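Local coordinates for protein putative HTH-type transcriptional regulator PH0061 (Pyrococcus horikoshii, PDB 2DBB) that probably binds DNA sequence-specifically through a helix-turn-helix domain and regulates transcription as a member of the AsnC family, at residues S87-V95 and L123-K132; M68-K77 and I131-I142. All coordinates share one frame; numbering follows the deposited sequence.

Overall arrangement
Interactions 1 and 2 are two layers of the same alpha/beta domain, with centres about 10 Å apart. Interaction 2 pairs strand 67-76 with strand 134-148, and interaction 1 joins the end of helix 79-89 and its following loop to helix 117-129, which lies over one face of that sheet. They meet where Phe127 packs on Val72, Ile124 CD1 lies 3.7 Å from Leu141 CD2 and Leu128 CD2 lies 3.8 Å from Val137 CG1. Ile131 and Lys132 belong to both contacts, lying in the short connection between helix 117-129 and strand 134-148, the outermost strand within this chain. Both contacts also touch the second subunit, and neither includes the predicted helix-turn-helix, residues 26-45.

Interaction 1: residues S87-V95 and L123-K132; sequences SEISDIEYV and LISEFLQRIK
The Tyr94 ring is sandwiched between two aliphatic groups. Over one face lies Leu123 CD1, a CH-pi contact 3.8 Å from the ring centroid and displaced toward CE2 and CZ; on the opposite face, also toward the rim, sits CG2 of Ile92 from its own segment. At the ring's edge Phe127 CB comes within 3.4 Å of Tyr94 OH. With chi1 at 60°, CG lies between the backbone N and the carbonyl carbon, and from there the ring is carried across to the helix. The Phe127 ring, in turn, receives Ile92 CD1 and Tyr94 OH at its edge, while Ile89 CG2 and Val95 CG2 approach obliquely, at 3.5 and 3.7 Å from CE1. An alanine in place of Tyr94 would remove the ring and probably leave Leu123 CD1 without its aromatic face and a gap beside Phe127 CB.

Charges fringe this apolar patch. Glu88 OE1 forms a salt bridge to Arg130 NH1 at 3.5 Å, meeting the guanidinium at its edge, with the carboxylate and guanidinium planes only 8° apart. The same oxygen makes a long ion pair with Lys132 NZ, so one carboxylate oxygen serves two cations. Arg130, extended from CG to NE, also lays its CD against Ile92 CD1 at 3.4 Å.

Phe127 continues inward onto Val72 of strand 67-76, while Ile89 and Val95 rest on Val109 and Leu111 of strand 107-114. The contact thus packs the end of helix 79-89 and the loop after it against helix 117-129, on one face of the four-stranded sheet.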
loop_
_atom_site.group_PDB
_atom_site.type_symbol
_atom_site.label_atom_id
_atom_site.label_comp_id
_atom_site.label_asym_id
_atom_site.label_seq_id
_atom_site.Cartn_x
_atom_site.Cartn_y
_atom_site.Cartn_z
ATOM N N SER B 87 -2.855 14.520 -12.137
ATOM C CA SER B 87 -2.242 14.093 -13.390
ATOM C C SER B 87 -0.785 14.542 -13.399
ATOM O O SER B 87 0.065 13.912 -14.022
ATOM C CB SER B 87 -2.985 14.691 -14.593
ATOM O OG SER B 87 -2.837 16.100 -14.646
ATOM N N GLU B 88 -0.509 15.632 -12.688
ATOM C CA GLU B 88 0.837 16.187 -12.589
ATOM C C GLU B 88 1.783 15.297 -11.781
ATOM O O GLU B 88 2.950 15.144 -12.134
ATOM C CB GLU B 88 0.780 17.575 -11.940
ATOM C CG GLU B 88 1.177 18.735 -12.847
ATOM C CD GLU B 88 2.653 18.728 -13.215
ATOM O OE1 GLU B 88 3.506 18.835 -12.304
ATOM O OE2 GLU B 88 2.961 18.616 -14.421
ATOM N N ILE B 89 1.280 14.704 -10.702
ATOM C CA ILE B 89 2.121 13.869 -9.850
ATOM C C ILE B 89 2.024 12.356 -10.046
ATOM O O ILE B 89 2.917 11.621 -9.625
ATOM C CB ILE B 89 1.840 14.160 -8.358
ATOM C CG1 ILE B 89 0.401 13.764 -8.017
ATOM C CG2 ILE B 89 2.077 15.636 -8.064
ATOM C CD1 ILE B 89 0.046 13.909 -6.553
ATOM N N SER B 90 0.956 11.884 -10.677
ATOM C CA SER B 90 0.781 10.449 -10.871
ATOM C C SER B 90 1.888 9.750 -11.651
ATOM O O SER B 90 2.070 8.543 -11.511
ATOM C CB SER B 90 -0.564 10.168 -11.533
ATOM O OG SER B 90 -1.624 10.452 -10.636
ATOM N N ASP B 91 2.629 10.497 -12.465
ATOM C CA ASP B 91 3.706 9.905 -13.246
ATOM C C ASP B 91 5.055 9.942 -12.542
ATOM O O ASP B 91 6.012 9.341 -13.020
ATOM C CB ASP B 91 3.840 10.593 -14.605
ATOM C CG ASP B 91 2.589 10.470 -15.442
ATOM O OD1 ASP B 91 1.897 9.432 -15.331
ATOM O OD2 ASP B 91 2.304 11.409 -16.219
ATOM N N ILE B 92 5.139 10.654 -11.421
ATOM C CA ILE B 92 6.396 10.721 -10.682
ATOM C C ILE B 92 6.668 9.349 -10.081
ATOM O O ILE B 92 5.804 8.766 -9.427
ATOM C CB ILE B 92 6.335 11.767 -9.570
ATOM C CG1 ILE B 92 6.012 13.136 -10.175
ATOM C CG2 ILE B 92 7.660 11.807 -8.832
ATOM C CD1 ILE B 92 5.820 14.231 -9.148
ATOM N N GLU B 93 7.874 8.842 -10.311
ATOM C CA GLU B 93 8.263 7.517 -9.846
ATOM C C GLU B 93 8.246 7.295 -8.333
ATOM O O GLU B 93 7.833 6.223 -7.858
ATOM C CB GLU B 93 9.647 7.157 -10.400
ATOM C CG GLU B 93 9.994 5.676 -10.269
ATOM C CD GLU B 93 10.455 5.282 -8.871
ATOM O OE1 GLU B 93 10.351 4.084 -8.524
ATOM O OE2 GLU B 93 10.934 6.162 -8.126
ATOM N N TYR B 94 8.681 8.293 -7.573
ATOM C CA TYR B 94 8.712 8.137 -6.126
ATOM C C TYR B 94 7.364 8.389 -5.447
ATOM O O TYR B 94 7.247 8.313 -4.220
ATOM C CB TYR B 94 9.815 9.016 -5.528
ATOM C CG TYR B 94 9.662 10.486 -5.799
ATOM C CD1 TYR B 94 8.759 11.257 -5.065
ATOM C CD2 TYR B 94 10.435 11.117 -6.779
ATOM C CE1 TYR B 94 8.625 12.615 -5.293
ATOM C CE2 TYR B 94 10.308 12.486 -7.021
ATOM C CZ TYR B 94 9.400 13.227 -6.271
ATOM O OH TYR B 94 9.247 14.578 -6.498
ATOM N N VAL B 95 6.351 8.688 -6.254
ATOM C CA VAL B 95 4.992 8.889 -5.756
ATOM C C VAL B 95 4.379 7.497 -5.866
ATOM O O VAL B 95 4.124 7.026 -6.970
ATOM C CB VAL B 95 4.194 9.874 -6.654
ATOM C CG1 VAL B 95 2.724 9.833 -6.297
ATOM C CG2 VAL B 95 4.732 11.290 -6.490
ATOM N N LEU B 123 14.043 16.327 -1.751
ATOM C CA LEU B 123 13.065 15.652 -2.589
ATOM C C LEU B 123 11.649 16.123 -2.301
ATOM O O LEU B 123 10.839 16.255 -3.218
ATOM C CB LEU B 123 13.163 14.136 -2.406
ATOM C CG LEU B 123 12.292 13.314 -3.360
ATOM C CD1 LEU B 123 12.528 13.780 -4.797
ATOM C CD2 LEU B 123 12.624 11.836 -3.216
ATOM N N ILE B 124 11.350 16.383 -1.032
ATOM C CA ILE B 124 10.018 16.847 -0.664
ATOM C C ILE B 124 9.765 18.225 -1.267
ATOM O O ILE B 124 8.678 18.495 -1.783
ATOM C CB ILE B 124 9.845 16.907 0.874
ATOM C CG1 ILE B 124 9.753 15.483 1.432
ATOM C CG2 ILE B 124 8.594 17.689 1.234
ATOM C CD1 ILE B 124 9.670 15.395 2.949
ATOM N N SER B 125 10.773 19.088 -1.204
ATOM C CA SER B 125 10.666 20.437 -1.759
ATOM C C SER B 125 10.424 20.355 -3.253
ATOM O O SER B 125 9.620 21.103 -3.794
ATOM C CB SER B 125 11.947 21.233 -1.503
ATOM O OG SER B 125 12.183 21.359 -0.115
ATOM N N GLU B 126 11.127 19.449 -3.926
ATOM C CA GLU B 126 10.941 19.301 -5.362
ATOM C C GLU B 126 9.513 18.880 -5.654
ATOM O O GLU B 126 8.867 19.427 -6.543
ATOM C CB GLU B 126 11.889 18.253 -5.939
ATOM C CG GLU B 126 13.345 18.649 -5.944
ATOM C CD GLU B 126 14.076 18.092 -7.149
ATOM O OE1 GLU B 126 13.976 16.870 -7.398
ATOM O OE2 GLU B 126 14.749 18.881 -7.851
ATOM N N PHE B 127 9.022 17.898 -4.903
ATOM C CA PHE B 127 7.664 17.419 -5.100
ATOM C C PHE B 127 6.641 18.523 -4.874
ATOM O O PHE B 127 5.725 18.706 -5.673
ATOM C CB PHE B 127 7.351 16.252 -4.154
ATOM C CG PHE B 127 5.920 15.810 -4.218
ATOM C CD1 PHE B 127 5.448 15.099 -5.316
ATOM C CD2 PHE B 127 5.027 16.163 -3.213
ATOM C CE1 PHE B 127 4.110 14.751 -5.418
ATOM C CE2 PHE B 127 3.682 15.820 -3.304
ATOM C CZ PHE B 127 3.223 15.114 -4.408
ATOM N N LEU B 128 6.803 19.259 -3.782
ATOM C CA LEU B 128 5.867 20.323 -3.441
ATOM C C LEU B 128 5.783 21.428 -4.497
ATOM O O LEU B 128 4.729 22.043 -4.666
ATOM C CB LEU B 128 6.224 20.910 -2.068
ATOM C CG LEU B 128 6.100 19.892 -0.919
ATOM C CD1 LEU B 128 6.590 20.496 0.375
ATOM C CD2 LEU B 128 4.653 19.428 -0.790
ATOM N N GLN B 129 6.879 21.681 -5.206
ATOM C CA GLN B 129 6.869 22.712 -6.242
ATOM C C GLN B 129 5.833 22.357 -7.299
ATOM O O GLN B 129 5.265 23.234 -7.945
ATOM C CB GLN B 129 8.249 22.849 -6.900
ATOM C CG GLN B 129 9.314 23.420 -5.979
ATOM C CD GLN B 129 10.639 23.650 -6.681
ATOM O OE1 GLN B 129 11.271 22.711 -7.175
ATOM N NE2 GLN B 129 11.066 24.905 -6.732
ATOM N N ARG B 130 5.584 21.059 -7.454
ATOM C CA ARG B 130 4.624 20.559 -8.428
ATOM C C ARG B 130 3.185 20.703 -7.959
ATOM O O ARG B 130 2.252 20.434 -8.707
ATOM C CB ARG B 130 4.932 19.096 -8.735
ATOM C CG ARG B 130 6.230 18.913 -9.498
ATOM C CD ARG B 130 6.781 17.516 -9.335
ATOM N NE ARG B 130 7.902 17.269 -10.238
ATOM C CZ ARG B 130 7.778 17.130 -11.553
ATOM N NH1 ARG B 130 6.582 17.213 -12.121
ATOM N NH2 ARG B 130 8.852 16.910 -12.302
ATOM N N ILE B 131 3.002 21.128 -6.717
ATOM C CA ILE B 131 1.659 21.304 -6.185
ATOM C C ILE B 131 1.293 22.781 -6.163
ATOM O O ILE B 131 1.758 23.538 -5.311
ATOM C CB ILE B 131 1.539 20.742 -4.755
ATOM C CG1 ILE B 131 1.919 19.262 -4.748
ATOM C CG2 ILE B 131 0.113 20.925 -4.246
ATOM C CD1 ILE B 131 1.913 18.645 -3.378
ATOM N N LYS B 132 0.462 23.194 -7.111
ATOM C CA LYS B 132 0.047 24.586 -7.178
ATOM C C LYS B 132 -1.442 24.697 -6.893
ATOM O O LYS B 132 -2.186 23.727 -7.054
ATOM C CB LYS B 132 0.330 25.176 -8.569
ATOM C CG LYS B 132 1.752 24.992 -9.098
ATOM C CD LYS B 132 1.887 23.700 -9.892
ATOM C CE LYS B 132 3.242 23.615 -10.584
ATOM N NZ LYS B 132 3.404 22.361 -11.381
#

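Interaction 2: residues M68-K77 and I131-I142; sequences MYAIVLIKSK and IKNAENVEVILI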
loop_
_atom_site.group_PDB
_atom_site.type_symbol
_atom_site.label_atom_id
_atom_site.label_comp_id
_atom_site.label_asym_id
_atom_site.label_seq_id
_atom_site.Cartn_x
_atom_site.Cartn_y
_atom_site.Cartn_z
ATOM N N MET B 68 12.224 5.849 3.540
ATOM C CA MET B 68 11.262 6.263 4.549
ATOM C C MET B 68 10.041 6.774 3.789
ATOM O O MET B 68 10.164 7.269 2.667
ATOM C CB MET B 68 11.829 7.377 5.446
ATOM C CG MET B 68 11.984 8.746 4.776
ATOM S SD MET B 68 12.417 10.104 5.940
ATOM C CE MET B 68 10.865 10.424 6.652
ATOM N N TYR B 69 8.863 6.629 4.383
ATOM C CA TYR B 69 7.638 7.107 3.757
ATOM C C TYR B 69 7.301 8.507 4.232
ATOM O O TYR B 69 7.727 8.946 5.302
ATOM C CB TYR B 69 6.439 6.219 4.112
ATOM C CG TYR B 69 6.321 4.929 3.342
ATOM C CD1 TYR B 69 6.438 4.909 1.953
ATOM C CD2 TYR B 69 6.032 3.731 3.997
ATOM C CE1 TYR B 69 6.265 3.730 1.231
ATOM C CE2 TYR B 69 5.860 2.546 3.287
ATOM C CZ TYR B 69 5.975 2.554 1.901
ATOM O OH TYR B 69 5.782 1.390 1.186
ATOM N N ALA B 70 6.520 9.196 3.416
ATOM C CA ALA B 70 6.029 10.522 3.735
ATOM C C ALA B 70 4.622 10.515 3.171
ATOM O O ALA B 70 4.384 9.973 2.090
ATOM C CB ALA B 70 6.866 11.598 3.055
ATOM N N ILE B 71 3.683 11.072 3.924
ATOM C CA ILE B 71 2.311 11.143 3.465
ATOM C C ILE B 71 2.043 12.623 3.261
ATOM O O ILE B 71 2.344 13.436 4.133
ATOM C CB ILE B 71 1.313 10.602 4.516
ATOM C CG1 ILE B 71 1.566 9.110 4.779
ATOM C CG2 ILE B 71 -0.105 10.825 4.036
ATOM C CD1 ILE B 71 1.257 8.204 3.604
ATOM N N VAL B 72 1.509 12.967 2.097
ATOM C CA VAL B 72 1.183 14.352 1.796
ATOM C C VAL B 72 -0.336 14.496 1.725
ATOM O O VAL B 72 -1.015 13.834 0.934
ATOM C CB VAL B 72 1.837 14.797 0.473
ATOM C CG1 VAL B 72 1.474 16.251 0.164
ATOM C CG2 VAL B 72 3.345 14.644 0.585
ATOM N N LEU B 73 -0.860 15.347 2.592
ATOM C CA LEU B 73 -2.288 15.601 2.679
ATOM C C LEU B 73 -2.552 16.929 1.977
ATOM O O LEU B 73 -1.997 17.965 2.349
ATOM C CB LEU B 73 -2.694 15.680 4.153
ATOM C CG LEU B 73 -2.197 14.500 5.005
ATOM C CD1 LEU B 73 -2.365 14.825 6.482
ATOM C CD2 LEU B 73 -2.961 13.241 4.636
ATOM N N ILE B 74 -3.400 16.897 0.962
ATOM C CA ILE B 74 -3.682 18.105 0.200
ATOM C C ILE B 74 -5.138 18.528 0.203
ATOM O O ILE B 74 -6.035 17.706 0.037
ATOM C CB ILE B 74 -3.257 17.929 -1.279
ATOM C CG1 ILE B 74 -1.780 17.545 -1.364
ATOM C CG2 ILE B 74 -3.532 19.210 -2.054
ATOM C CD1 ILE B 74 -1.354 16.980 -2.736
ATOM N N LYS B 75 -5.363 19.824 0.393
ATOM C CA LYS B 75 -6.703 20.388 0.340
ATOM C C LYS B 75 -6.694 21.358 -0.845
ATOM O O LYS B 75 -5.970 22.346 -0.832
ATOM C CB LYS B 75 -7.045 21.147 1.622
ATOM C CG LYS B 75 -8.500 21.604 1.669
ATOM C CD LYS B 75 -9.429 20.403 1.529
ATOM C CE LYS B 75 -10.901 20.793 1.456
ATOM N NZ LYS B 75 -11.764 19.573 1.300
ATOM N N SER B 76 -7.492 21.060 -1.868
ATOM C CA SER B 76 -7.571 21.894 -3.065
ATOM C C SER B 76 -8.550 23.062 -2.967
ATOM O O SER B 76 -9.488 23.054 -2.168
ATOM C CB SER B 76 -7.954 21.039 -4.273
ATOM O OG SER B 76 -6.966 20.062 -4.539
ATOM N N LYS B 77 -8.321 24.070 -3.801
ATOM C CA LYS B 77 -9.185 25.237 -3.840
ATOM C C LYS B 77 -10.365 24.953 -4.770
ATOM O O LYS B 77 -11.462 25.464 -4.549
ATOM C CB LYS B 77 -8.410 26.455 -4.346
ATOM C CG LYS B 77 -7.196 26.828 -3.513
ATOM C CD LYS B 77 -6.455 28.002 -4.147
ATOM C CE LYS B 77 -5.171 28.334 -3.401
ATOM N NZ LYS B 77 -5.432 28.700 -1.978
ATOM N N ILE B 131 3.002 21.128 -6.717
ATOM C CA ILE B 131 1.659 21.304 -6.185
ATOM C C ILE B 131 1.293 22.781 -6.163
ATOM O O ILE B 131 1.758 23.538 -5.311
ATOM C CB ILE B 131 1.539 20.742 -4.755
ATOM C CG1 ILE B 131 1.919 19.262 -4.748
ATOM C CG2 ILE B 131 0.113 20.925 -4.246
ATOM C CD1 ILE B 131 1.913 18.645 -3.378
ATOM N N LYS B 132 0.462 23.194 -7.111
ATOM C CA LYS B 132 0.047 24.586 -7.178
ATOM C C LYS B 132 -1.442 24.697 -6.893
ATOM O O LYS B 132 -2.186 23.727 -7.054
ATOM C CB LYS B 132 0.330 25.176 -8.569
ATOM C CG LYS B 132 1.752 24.992 -9.098
ATOM C CD LYS B 132 1.887 23.700 -9.892
ATOM C CE LYS B 132 3.242 23.615 -10.584
ATOM N NZ LYS B 132 3.404 22.361 -11.381
ATOM N N ASN B 133 -1.866 25.879 -6.456
ATOM C CA ASN B 133 -3.276 26.138 -6.189
ATOM C C ASN B 133 -3.877 25.304 -5.059
ATOM O O ASN B 133 -5.032 24.872 -5.145
ATOM C CB ASN B 133 -4.085 25.908 -7.471
ATOM C CG ASN B 133 -3.508 26.644 -8.672
ATOM O OD1 ASN B 133 -3.841 26.337 -9.818
ATOM N ND2 ASN B 133 -2.644 27.623 -8.414
ATOM N N ALA B 134 -3.103 25.082 -4.003
ATOM C CA ALA B 134 -3.580 24.309 -2.862
ATOM C C ALA B 134 -3.812 25.237 -1.678
ATOM O O ALA B 134 -3.017 26.135 -1.418
ATOM C CB ALA B 134 -2.562 23.228 -2.492
ATOM N N GLU B 135 -4.917 25.038 -0.974
ATOM C CA GLU B 135 -5.225 25.856 0.188
ATOM C C GLU B 135 -4.385 25.364 1.367
ATOM O O GLU B 135 -3.870 26.154 2.154
ATOM C CB GLU B 135 -6.716 25.753 0.522
ATOM C CG GLU B 135 -7.116 26.310 1.896
ATOM C CD GLU B 135 -6.981 27.823 2.006
ATOM O OE1 GLU B 135 -7.163 28.362 3.126
ATOM O OE2 GLU B 135 -6.699 28.477 0.977
ATOM N N ASN B 136 -4.233 24.048 1.470
ATOM C CA ASN B 136 -3.466 23.462 2.558
ATOM C C ASN B 136 -2.708 22.216 2.129
ATOM O O ASN B 136 -3.246 21.361 1.430
ATOM C CB ASN B 136 -4.397 23.107 3.725
ATOM C CG ASN B 136 -4.792 24.317 4.550
ATOM O OD1 ASN B 136 -4.046 24.765 5.427
ATOM N ND2 ASN B 136 -5.967 24.859 4.269
ATOM N N VAL B 137 -1.453 22.130 2.560
ATOM C CA VAL B 137 -0.606 20.987 2.274
ATOM C C VAL B 137 0.085 20.581 3.576
ATOM O O VAL B 137 0.768 21.388 4.198
ATOM C CB VAL B 137 0.480 21.316 1.230
ATOM C CG1 VAL B 137 1.403 20.116 1.052
ATOM C CG2 VAL B 137 -0.168 21.680 -0.098
ATOM N N GLU B 138 -0.110 19.337 3.991
ATOM C CA GLU B 138 0.507 18.828 5.212
ATOM C C GLU B 138 1.400 17.655 4.852
ATOM O O GLU B 138 0.956 16.720 4.195
ATOM C CB GLU B 138 -0.552 18.328 6.195
ATOM C CG GLU B 138 -1.435 19.385 6.804
ATOM C CD GLU B 138 -0.671 20.340 7.691
ATOM O OE1 GLU B 138 0.460 20.001 8.120
ATOM O OE2 GLU B 138 -1.214 21.432 7.970
ATOM N N VAL B 139 2.658 17.710 5.266
ATOM C CA VAL B 139 3.576 16.613 5.006
ATOM C C VAL B 139 3.814 15.865 6.316
ATOM O O VAL B 139 4.215 16.465 7.318
ATOM C CB VAL B 139 4.943 17.103 4.487
ATOM C CG1 VAL B 139 5.878 15.912 4.295
ATOM C CG2 VAL B 139 4.767 17.862 3.172
ATOM N N ILE B 140 3.544 14.563 6.312
ATOM C CA ILE B 140 3.765 13.742 7.500
ATOM C C ILE B 140 4.919 12.788 7.218
ATOM O O ILE B 140 4.829 11.952 6.321
ATOM C CB ILE B 140 2.534 12.873 7.857
ATOM C CG1 ILE B 140 1.268 13.730 7.931
ATOM C CG2 ILE B 140 2.784 12.156 9.183
ATOM C CD1 ILE B 140 1.323 14.819 8.979
ATOM N N LEU B 141 6.008 12.921 7.967
ATOM C CA LEU B 141 7.147 12.028 7.791
ATOM C C LEU B 141 6.834 10.756 8.586
ATOM O O LEU B 141 6.438 10.832 9.749
ATOM C CB LEU B 141 8.425 12.687 8.319
ATOM C CG LEU B 141 8.728 14.075 7.735
ATOM C CD1 LEU B 141 10.048 14.591 8.286
ATOM C CD2 LEU B 141 8.780 13.994 6.214
ATOM N N ILE B 142 6.985 9.592 7.962
ATOM C CA ILE B 142 6.685 8.340 8.660
ATOM C C ILE B 142 7.908 7.774 9.368
ATOM O O ILE B 142 8.830 7.284 8.727
ATOM C CB ILE B 142 6.124 7.276 7.692
ATOM C CG1 ILE B 142 4.878 7.828 6.979
ATOM C CG2 ILE B 142 5.747 6.008 8.466
ATOM C CD1 ILE B 142 3.759 8.270 7.933
HETATM O O HOH W 1 8.896 5.416 6.777
#
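Ile74 and Ile131 reach toward each other tip to tip, their CD1 methyls 3.7 Å apart, where the chain leaves helix 117-129 and has yet to enter its strand. For Ile74, CG1 stands anti to the carbonyl carbon (chi1 -56°), which sends CD1 to this meeting, while CG2 turns to Ala134 CB. On the same face Val72 CG1 crosses Val137 CG1 at 4.0 Å, and farther along Met68 bends at its last torsion to bring CE against Leu141 CB.

The other face carries Ile71, whose CG1 meets Ile142 CD1, and Leu73, whose CD1 approaches both Glu138 CB and Ile140 CG1 as its side chain passes theirs at a slant.

Between these faces run antiparallel backbone bonds, among them Ile140 N to Ile71 O at 2.7 Å and the nearly straight Leu73 N to Glu138 O at 2.8 Å (175°). Beyond them a water bridges Tyr69 N and Ile142 O. At the other end Lys75 O accepts from Glu135 N and, weakly, from Asn136 N: a classic beta bulge. Past it Lys77 curls at chi4 to place NZ 3.2 Å from Glu135 OE2 in a salt bridge.

Strand 67-76 is central and strand 134-148 outermost within the chain, but Leu141 and Ile142 pair with a strand of the second subunit, extending the sheet across the interface. This antiparallel sheet with helices on one face has the ferredoxin-like fold of the C-terminal domain in AsnC/Lrp regulators, which in relatives serves effector binding and oligomerisation and probably does so here.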